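Local coordinates for fiber protein (Raptor siadenovirus a, PDB 5FJL), which forms the trimeric fibre of the adenovirus capsid, whose head domain probably attaches the virus to its host cell, at residues N69-R73 with I163-H167. Numbering follows the deposited sequence.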
loop_
_atom_site.group_PDB
_atom_site.type_symbol
_atom_site.label_atom_id
_atom_site.label_comp_id
_atom_site.label_asym_id
_atom_site.label_seq_id
_atom_site.Cartn_x
_atom_site.Cartn_y
_atom_site.Cartn_z
ATOM N N ASN A 69 8.111 -18.164 3.146
ATOM C CA ASN A 69 8.654 -18.974 2.019
ATOM C C ASN A 69 8.690 -18.264 0.676
ATOM O O ASN A 69 8.555 -18.881 -0.372
ATOM C CB ASN A 69 7.897 -20.301 1.842
ATOM C CG ASN A 69 7.796 -21.078 3.125
ATOM O OD1 ASN A 69 6.701 -21.309 3.633
ATOM N ND2 ASN A 69 8.946 -21.448 3.683
ATOM N N TYR A 70 8.868 -16.957 0.725
ATOM C CA TYR A 70 8.935 -16.170 -0.490
ATOM C C TYR A 70 9.605 -14.852 -0.141
ATOM O O TYR A 70 9.737 -14.526 1.033
ATOM C CB TYR A 70 7.506 -15.940 -1.047
ATOM C CG TYR A 70 6.888 -14.728 -0.484
ATOM C CD1 TYR A 70 6.416 -14.704 0.807
ATOM C CD2 TYR A 70 6.845 -13.560 -1.212
ATOM C CE1 TYR A 70 5.911 -13.547 1.371
ATOM C CE2 TYR A 70 6.312 -12.404 -0.668
ATOM C CZ TYR A 70 5.874 -12.409 0.640
ATOM O OH TYR A 70 5.346 -11.292 1.225
ATOM N N GLY A 71 10.013 -14.110 -1.165
ATOM C CA GLY A 71 10.420 -12.708 -1.033
ATOM C C GLY A 71 11.598 -12.327 -1.920
ATOM O O GLY A 71 12.100 -13.154 -2.690
ATOM N N LEU A 72 11.997 -11.048 -1.793
ATOM C CA LEU A 72 13.144 -10.461 -2.490
ATOM C C LEU A 72 14.463 -10.609 -1.720
ATOM O O LEU A 72 14.481 -10.573 -0.505
ATOM C CB LEU A 72 12.908 -8.963 -2.745
ATOM C CG LEU A 72 11.675 -8.453 -3.515
ATOM C CD1 LEU A 72 11.680 -6.934 -3.622
ATOM C CD2 LEU A 72 11.648 -9.078 -4.894
ATOM N N ARG A 73 15.561 -10.728 -2.469
ATOM C CA ARG A 73 16.909 -10.682 -1.892
ATOM C C ARG A 73 17.836 -10.009 -2.871
ATOM O O ARG A 73 17.618 -10.040 -4.084
ATOM C CB ARG A 73 17.410 -12.092 -1.552
ATOM C CG ARG A 73 17.279 -13.082 -2.677
ATOM C CD ARG A 73 17.493 -14.557 -2.259
ATOM N NE ARG A 73 17.418 -15.431 -3.447
ATOM C CZ ARG A 73 16.298 -15.924 -3.994
ATOM N NH1 ARG A 73 15.107 -15.702 -3.451
ATOM N NH2 ARG A 73 16.375 -16.679 -5.090
ATOM N N ILE A 163 2.829 -13.751 -6.414
ATOM C CA ILE A 163 2.989 -12.626 -5.474
ATOM C C ILE A 163 4.483 -12.386 -5.306
ATOM O O ILE A 163 5.188 -13.237 -4.761
ATOM C CB ILE A 163 2.335 -12.897 -4.100
ATOM C CG1 ILE A 163 0.857 -13.304 -4.250
ATOM C CG2 ILE A 163 2.564 -11.718 -3.166
ATOM C CD1 ILE A 163 0.149 -13.562 -2.956
ATOM N N VAL A 164 4.959 -11.251 -5.768
ATOM C CA VAL A 164 6.360 -10.897 -5.701
ATOM C C VAL A 164 6.711 -10.321 -4.330
ATOM O O VAL A 164 7.659 -10.752 -3.682
ATOM C CB VAL A 164 6.728 -9.909 -6.799
ATOM C CG1 VAL A 164 8.195 -9.472 -6.651
ATOM C CG2 VAL A 164 6.459 -10.507 -8.176
ATOM N N THR A 165 5.908 -9.373 -3.886
ATOM C CA THR A 165 6.090 -8.819 -2.533
ATOM C C THR A 165 4.741 -8.225 -2.091
ATOM O O THR A 165 3.903 -7.890 -2.913
ATOM C CB THR A 165 7.300 -7.876 -2.497
ATOM O OG1 THR A 165 7.807 -7.762 -1.140
ATOM C CG2 THR A 165 6.908 -6.613 -3.106
ATOM N N VAL A 166 4.525 -8.249 -0.773
ATOM C CA VAL A 166 3.262 -7.748 -0.202
ATOM C C VAL A 166 3.562 -7.103 1.147
ATOM O O VAL A 166 4.390 -7.557 1.931
ATOM C CB VAL A 166 2.177 -8.858 -0.133
ATOM C CG1 VAL A 166 2.657 -10.068 0.631
ATOM C CG2 VAL A 166 0.868 -8.344 0.422
ATOM N N HIS A 167 2.890 -5.994 1.408
ATOM C CA HIS A 167 3.018 -5.330 2.708
ATOM C C HIS A 167 2.403 -6.248 3.782
ATOM O O HIS A 167 1.413 -6.933 3.512
ATOM C CB HIS A 167 2.300 -3.972 2.687
ATOM C CG HIS A 167 2.546 -3.138 3.906
ATOM N ND1 HIS A 167 3.724 -2.455 4.115
ATOM C CD2 HIS A 167 1.803 -2.939 5.012
ATOM C CE1 HIS A 167 3.687 -1.854 5.286
ATOM N NE2 HIS A 167 2.519 -2.117 5.845
HETATM O O HOH W 1 6.938 -9.389 0.660
HETATM O O HOH W 2 10.125 -8.884 -0.446
#
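Tyr70 lies across strand 160-171 at its beta bulge, and its ring makes most of the direct contact. One edge of the ring meets Val164 O and Thr165 CA. Val164 O lies in the ring plane, 3.7 Å from Tyr70 CE2. Thr165 CA is near the same plane, 4.0 Å from Tyr70 CE2. Further along, the side chains of Tyr70 and Val166 cross at about a right angle, and Val166 CG1 is 4.0 Å from Tyr70 CZ. Val166 places this methyl between its own backbone N and carbonyl carbon (chi1 55°), beside the phenol end. Val166 CG1 comes within 3.0 Å of Tyr70 OH, unusually short for a methyl and an oxygen, so the exact value is doubtful. This is the tightly packed part.

The other part is looser and is bridged by water. Water 1 is shared by three groups: Tyr70 OH at 2.5 Å, Thr165 OG1 at 2.6 Å and the backbone N of Val166, which donates to it. Water 2 continues the link. It accepts from Leu72 N and lies 2.7 Å from Thr165 OG1, which therefore joins both waters. Beyond Gly71, only Leu72 reaches the strand through its side chain: Leu72 CD2 touches Val164 CG1 at 3.9 Å. Gly71 has a phi of 142°, a backbone angle glycine readily adopts.

The segments are not paired strands. Gly71 and Arg73 pair with Thr82 and Gln80 on strand 78-87. Val164 and Thr165 both bond through their backbones to Leu118, two residues against one. Leu72 and Val164 also pack on Gln135 and Leu149 of the second subunit, so the contact is part of the trimer interface. The arrangement joins the base of the beta-hairpin formed by strands 71-75 and 78-87 to a classic beta bulge in the antiparallel sheet of the siadenovirus fibre head.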